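Long-range contacts in thiosulfate reductase (Thermus thermophilus, PDB 2VPZ), which probably works as an oxidoreductase on sulfur compounds, carrying a molybdenum atom, molybdopterin guanine dinucleotide and a 4Fe-4S cluster: residues K73-L78 with L219-L224; Q367-E372 with P500-R505. All blocks are in the same frame, centred on the assembly; numbering follows the deposited sequence.

Contact 1 (K73-L78 with L219-L224)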
loop_
_atom_site.group_PDB
_atom_site.type_symbol
_atom_site.label_atom_id
_atom_site.label_comp_id
_atom_site.label_asym_id
_atom_site.label_seq_id
_atom_site.Cartn_x
_atom_site.Cartn_y
_atom_site.Cartn_z
ATOM N N LYS A 73 27.383 -18.398 18.322
ATOM C CA LYS A 73 27.623 -17.086 17.706
ATOM C C LYS A 73 26.977 -16.944 16.315
ATOM O O LYS A 73 26.144 -16.072 16.103
ATOM C CB LYS A 73 29.133 -16.772 17.647
ATOM C CG LYS A 73 29.780 -16.453 18.996
ATOM C CD LYS A 73 31.118 -15.771 18.811
ATOM C CE LYS A 73 31.656 -15.158 20.105
ATOM N NZ LYS A 73 31.202 -13.745 20.298
ATOM N N SER A 74 27.327 -17.811 15.371
ATOM C CA SER A 74 26.717 -17.725 14.040
ATOM C C SER A 74 25.298 -18.342 13.929
ATOM O O SER A 74 24.410 -17.745 13.305
ATOM C CB SER A 74 27.636 -18.316 12.958
ATOM O OG SER A 74 28.215 -19.528 13.336
ATOM N N ARG A 75 25.069 -19.495 14.571
ATOM C CA ARG A 75 23.797 -20.249 14.482
ATOM C C ARG A 75 23.271 -20.400 13.036
ATOM O O ARG A 75 22.060 -20.300 12.810
ATOM C CB ARG A 75 22.653 -19.606 15.256
ATOM C CG ARG A 75 22.906 -19.168 16.626
ATOM C CD ARG A 75 21.777 -18.242 16.908
ATOM N NE ARG A 75 21.778 -17.650 18.219
ATOM C CZ ARG A 75 21.258 -16.460 18.477
ATOM N NH1 ARG A 75 20.719 -15.783 17.479
ATOM N NH2 ARG A 75 21.295 -15.957 19.697
ATOM N N GLY A 76 24.156 -20.603 12.075
ATOM C CA GLY A 76 23.755 -20.751 10.698
ATOM C C GLY A 76 23.865 -19.540 9.779
ATOM O O GLY A 76 23.967 -19.691 8.545
ATOM N N ARG A 77 23.846 -18.339 10.356
ATOM C CA ARG A 77 23.978 -17.054 9.648
ATOM C C ARG A 77 25.418 -16.456 9.670
ATOM O O ARG A 77 26.309 -16.946 10.383
ATOM C CB ARG A 77 23.009 -15.984 10.195
ATOM C CG ARG A 77 21.797 -16.468 10.965
ATOM C CD ARG A 77 20.662 -16.835 10.033
ATOM N NE ARG A 77 20.657 -18.254 9.690
ATOM C CZ ARG A 77 19.761 -19.126 10.125
ATOM N NH1 ARG A 77 18.796 -18.712 10.916
ATOM N NH2 ARG A 77 19.822 -20.405 9.783
ATOM N N LEU A 78 25.611 -15.384 8.897
ATOM C CA LEU A 78 26.868 -14.659 8.737
ATOM C C LEU A 78 26.595 -13.228 8.209
ATOM O O LEU A 78 25.695 -13.027 7.377
ATOM C CB LEU A 78 27.810 -15.419 7.759
ATOM C CG LEU A 78 29.283 -15.731 8.128
ATOM C CD1 LEU A 78 29.361 -16.342 9.554
ATOM C CD2 LEU A 78 29.927 -16.689 7.096
ATOM N N LEU A 219 22.936 -8.775 15.967
ATOM C CA LEU A 219 22.038 -8.316 14.885
ATOM C C LEU A 219 20.822 -9.293 14.947
ATOM O O LEU A 219 19.660 -8.879 15.029
ATOM C CB LEU A 219 22.712 -8.384 13.504
ATOM C CG LEU A 219 22.009 -7.685 12.332
ATOM C CD1 LEU A 219 21.409 -6.344 12.801
ATOM C CD2 LEU A 219 23.009 -7.477 11.148
ATOM N N GLN A 220 21.126 -10.585 14.920
ATOM C CA GLN A 220 20.127 -11.629 15.044
ATOM C C GLN A 220 19.203 -11.371 16.252
ATOM O O GLN A 220 17.994 -11.292 16.093
ATOM C CB GLN A 220 20.775 -13.004 15.216
ATOM C CG GLN A 220 21.511 -13.502 14.010
ATOM C CD GLN A 220 22.147 -14.835 14.238
ATOM O OE1 GLN A 220 23.223 -15.144 13.713
ATOM N NE2 GLN A 220 21.476 -15.653 15.055
ATOM N N ASP A 221 19.772 -11.223 17.447
ATOM C CA ASP A 221 18.993 -11.008 18.677
ATOM C C ASP A 221 18.096 -9.746 18.681
ATOM O O ASP A 221 16.911 -9.765 19.104
ATOM C CB ASP A 221 19.913 -10.974 19.939
ATOM C CG ASP A 221 20.629 -12.318 20.205
ATOM O OD1 ASP A 221 20.136 -13.362 19.719
ATOM O OD2 ASP A 221 21.658 -12.307 20.922
ATOM N N PHE A 222 18.665 -8.629 18.227
ATOM C CA PHE A 222 17.959 -7.344 18.104
ATOM C C PHE A 222 16.746 -7.538 17.163
ATOM O O PHE A 222 15.629 -7.094 17.474
ATOM C CB PHE A 222 18.924 -6.272 17.538
ATOM C CG PHE A 222 18.292 -4.872 17.356
ATOM C CD1 PHE A 222 17.839 -4.120 18.453
ATOM C CD2 PHE A 222 18.197 -4.303 16.079
ATOM C CE1 PHE A 222 17.314 -2.818 18.283
ATOM C CE2 PHE A 222 17.666 -3.015 15.881
ATOM C CZ PHE A 222 17.225 -2.264 16.988
ATOM N N ALA A 223 16.970 -8.195 16.023
ATOM C CA ALA A 223 15.914 -8.473 15.049
ATOM C C ALA A 223 14.804 -9.372 15.645
ATOM O O ALA A 223 13.619 -9.182 15.360
ATOM C CB ALA A 223 16.499 -9.117 13.769
ATOM N N LEU A 224 15.177 -10.335 16.481
ATOM C CA LEU A 224 14.213 -11.227 17.131
ATOM C C LEU A 224 13.391 -10.470 18.190
ATOM O O LEU A 224 12.182 -10.715 18.347
ATOM C CB LEU A 224 14.908 -12.464 17.738
ATOM C CG LEU A 224 15.359 -13.444 16.630
ATOM C CD1 LEU A 224 16.277 -14.537 17.211
ATOM C CD2 LEU A 224 14.110 -14.039 15.935
#
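Arg75 and Arg77 reach from a type I' beta turn, Ser74 to Arg77, to Gln220 and Asp221 on helix 216-227, the nearest CA atoms, those of Arg77 and Gln220, lying 8.6 Å apart. The turn belongs to the Fe4S4 domain of this molybdopterin oxidoreductase and leads into Leu78, which touches the iron-sulfur cluster. It is closed by Arg77 N bonded to Ser74 O (3.1 Å), and Gly76 suits its third position because a side chain at phi 99° would be jammed against the preceding carbonyl. Ser74 itself faces away and bonds through OG to Gly52 O.

Across the gap, the extended chain of Arg75 carries a long-reaching charge to the helix, sliding past Gln220 in the opposite direction. The amide of Gln220 ends beside the Arg75 side chain and the turn backbone, its CD 3.7 Å from Arg77 CG. Arg77 crosses Gln220 at about a right angle and touches it with its aliphatic root; bends at chi2 and chi3 lead its guanidinium away, to lie with one face over Arg75 O. Aromatic packing from another protein chain covers part of each arginine.

Asp221, one residue along the helix, supplies the opposite charge. Arg75 NH2 donates a nearly straight bond to the syn lone pair of Asp221 OD1 (2.8 Å, 164°), which lies within the guanidinium plane, while NH1 gives the same oxygen a weak second bond.

Contact 2 (Q367-E372 with P500-R505)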
loop_
_atom_site.group_PDB
_atom_site.type_symbol
_atom_site.label_atom_id
_atom_site.label_comp_id
_atom_site.label_asym_id
_atom_site.label_seq_id
_atom_site.Cartn_x
_atom_site.Cartn_y
_atom_site.Cartn_z
ATOM N N GLN A 367 29.583 -16.926 32.567
ATOM C CA GLN A 367 30.723 -17.621 33.141
ATOM C C GLN A 367 31.664 -18.140 32.061
ATOM O O GLN A 367 31.231 -18.577 30.988
ATOM C CB GLN A 367 30.310 -18.747 34.102
ATOM C CG GLN A 367 30.128 -18.309 35.606
ATOM C CD GLN A 367 31.343 -17.583 36.291
ATOM O OE1 GLN A 367 32.510 -17.669 35.850
ATOM N NE2 GLN A 367 31.051 -16.882 37.396
ATOM N N SER A 368 32.953 -18.055 32.353
ATOM C CA SER A 368 34.018 -18.463 31.452
ATOM C C SER A 368 34.159 -20.002 31.359
ATOM O O SER A 368 33.992 -20.691 32.368
ATOM C CB SER A 368 35.326 -17.802 31.916
ATOM O OG SER A 368 36.182 -17.531 30.832
ATOM N N PRO A 369 34.453 -20.565 30.157
ATOM C CA PRO A 369 34.571 -22.033 30.138
ATOM C C PRO A 369 35.818 -22.643 30.825
ATOM O O PRO A 369 36.793 -21.936 31.085
ATOM C CB PRO A 369 34.500 -22.394 28.651
ATOM C CG PRO A 369 34.993 -21.165 27.930
ATOM C CD PRO A 369 34.624 -19.979 28.819
ATOM N N TYR A 370 35.781 -23.946 31.123
ATOM C CA TYR A 370 36.937 -24.624 31.705
ATOM C C TYR A 370 37.779 -25.362 30.621
ATOM O O TYR A 370 37.306 -26.298 29.972
ATOM C CB TYR A 370 36.551 -25.626 32.831
ATOM C CG TYR A 370 37.744 -26.460 33.321
ATOM C CD1 TYR A 370 38.796 -25.869 34.041
ATOM C CD2 TYR A 370 37.870 -27.810 32.974
ATOM C CE1 TYR A 370 39.953 -26.602 34.396
ATOM C CE2 TYR A 370 39.019 -28.557 33.317
ATOM C CZ TYR A 370 40.062 -27.948 34.031
ATOM O OH TYR A 370 41.187 -28.668 34.384
ATOM N N LEU A 371 38.998 -24.885 30.382
ATOM C CA LEU A 371 39.969 -25.491 29.451
ATOM C C LEU A 371 41.235 -25.125 30.177
ATOM O O LEU A 371 41.562 -23.951 30.360
ATOM C CB LEU A 371 40.001 -24.893 28.040
ATOM C CG LEU A 371 40.308 -25.825 26.831
ATOM C CD1 LEU A 371 41.304 -25.123 25.918
ATOM C CD2 LEU A 371 40.881 -27.196 27.227
ATOM N N GLU A 372 41.950 -26.142 30.586
ATOM C CA GLU A 372 43.128 -25.949 31.373
ATOM C C GLU A 372 44.357 -25.470 30.593
ATOM O O GLU A 372 44.623 -25.955 29.496
ATOM C CB GLU A 372 43.285 -27.247 32.145
ATOM C CG GLU A 372 44.625 -27.759 32.389
ATOM C CD GLU A 372 44.637 -28.443 33.722
ATOM O OE1 GLU A 372 44.657 -29.698 33.764
ATOM O OE2 GLU A 372 44.586 -27.690 34.723
ATOM N N PRO A 500 28.792 -21.195 28.480
ATOM C CA PRO A 500 30.194 -21.035 28.050
ATOM C C PRO A 500 30.620 -22.011 26.957
ATOM O O PRO A 500 30.197 -23.157 27.000
ATOM C CB PRO A 500 31.022 -21.259 29.318
ATOM C CG PRO A 500 30.062 -21.157 30.471
ATOM C CD PRO A 500 28.704 -21.576 29.897
ATOM N N PHE A 501 31.448 -21.599 25.997
ATOM C CA PHE A 501 31.903 -22.519 24.972
ATOM C C PHE A 501 33.346 -22.323 24.497
ATOM O O PHE A 501 33.974 -21.291 24.762
ATOM C CB PHE A 501 30.898 -22.601 23.782
ATOM C CG PHE A 501 30.628 -21.266 23.070
ATOM C CD1 PHE A 501 31.294 -20.937 21.877
ATOM C CD2 PHE A 501 29.705 -20.344 23.591
ATOM C CE1 PHE A 501 31.051 -19.707 21.205
ATOM C CE2 PHE A 501 29.443 -19.108 22.942
ATOM C CZ PHE A 501 30.120 -18.790 21.745
ATOM N N ILE A 502 33.872 -23.325 23.807
ATOM C CA ILE A 502 35.237 -23.348 23.300
ATOM C C ILE A 502 35.235 -23.594 21.776
ATOM O O ILE A 502 34.553 -24.506 21.294
ATOM C CB ILE A 502 36.051 -24.483 24.047
ATOM C CG1 ILE A 502 35.965 -24.277 25.555
ATOM C CG2 ILE A 502 37.521 -24.515 23.558
ATOM C CD1 ILE A 502 36.489 -25.456 26.418
ATOM N N GLN A 503 35.968 -22.777 21.021
ATOM C CA GLN A 503 36.036 -22.951 19.561
ATOM C C GLN A 503 37.446 -23.296 19.070
ATOM O O GLN A 503 38.429 -22.881 19.679
ATOM C CB GLN A 503 35.544 -21.701 18.820
ATOM C CG GLN A 503 34.438 -20.894 19.484
ATOM C CD GLN A 503 33.820 -19.835 18.570
ATOM O OE1 GLN A 503 32.609 -19.806 18.362
ATOM N NE2 GLN A 503 34.663 -18.968 18.013
ATOM N N LEU A 504 37.528 -24.036 17.965
ATOM C CA LEU A 504 38.794 -24.440 17.341
ATOM C C LEU A 504 38.827 -24.180 15.813
ATOM O O LEU A 504 37.879 -24.533 15.103
ATOM C CB LEU A 504 39.118 -25.943 17.586
ATOM C CG LEU A 504 40.499 -26.573 17.255
ATOM C CD1 LEU A 504 40.526 -27.243 15.865
ATOM C CD2 LEU A 504 41.607 -25.503 17.360
ATOM N N ARG A 505 39.895 -23.538 15.332
ATOM C CA ARG A 505 40.092 -23.290 13.907
ATOM C C ARG A 505 41.263 -24.166 13.410
ATOM O O ARG A 505 42.338 -24.265 14.044
ATOM C CB ARG A 505 40.312 -21.798 13.545
ATOM C CG ARG A 505 41.739 -21.225 13.671
ATOM C CD ARG A 505 41.994 -19.994 12.749
ATOM N NE ARG A 505 40.963 -18.967 12.819
ATOM C CZ ARG A 505 41.119 -17.717 13.256
ATOM N NH1 ARG A 505 42.297 -17.302 13.679
ATOM N NH2 ARG A 505 40.082 -16.872 13.282
#
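Pro369 lies against Pro500 and Ile502, bringing an irregular loop of the molybdopterin oxidoreductase domain onto the central strand, 501-503, of a three-stranded antiparallel sheet. The two prolines slide past each other in opposite directions, with Pro369 CB 3.7 Å from Pro500 CB. No hydrogen bond joins the segments: the contact is apolar, and proline suits it on both sides by offering a rigid hydrocarbon surface without a backbone N-H. The ring of Pro369 also reaches along the strand, placing CG 3.3 Å from the carbonyl oxygen Phe501 O.

Ile502 continues this surface. Its CG1 stands beside the backbone N (chi1 -55°), which presents that branch to Pro369 CB at 3.9 Å, and the extended second torsion carries CD1 onward to Leu371. There the methyl meets both CB and CG of Leu371, the latter at 3.9 Å. A beta-branched residue suits the strand, and its longer arm spans two loop residues. Cutting this side chain back to an alanine would remove CG1 and CD1 and is likely to open a gap facing Pro369 and Leu371, leaving Leu371 without its apolar neighbour on the strand.

Farther out, backbone bonds to Val495 on one neighbouring strand and Leu564 on the other hold Phe501 and Ile502 in the sheet. Leu494 lies against both Pro369 and Ile502, and Leu551 of helix 540-551 touches Leu371 and Ile502, so the apolar patch is shared by loop, sheet and helix. Phe501, pointing the other way, stacks edge-to-face with His497. The loop backbone has its own polar fastening, a hydrogen bond from Gln566 NE2 to Tyr370 O, the same carbonyl oxygen that lies 3.7 Å from Ile502 CD1.

How the contacts relate
Both contacts are partly buried, at similar distances from the centre of the chain, yet their chemistry differs. Contact 1 joins the Fe4S4 domain to a helix of the larger molybdopterin oxidoreductase region through charge and polar groups, beside another protein chain and close to the cluster. Contact 2 lies wholly within that larger region, where no other protein chain touches it; its apolar strand residues are buried, while Ser368 and Tyr370 on the loop side are exposed. The two share no helix or strand but meet directly: Lys73 CG of contact 1 packs 3.6 Å from Phe501 CZ of contact 2, on the opposite side of the strand from the loop.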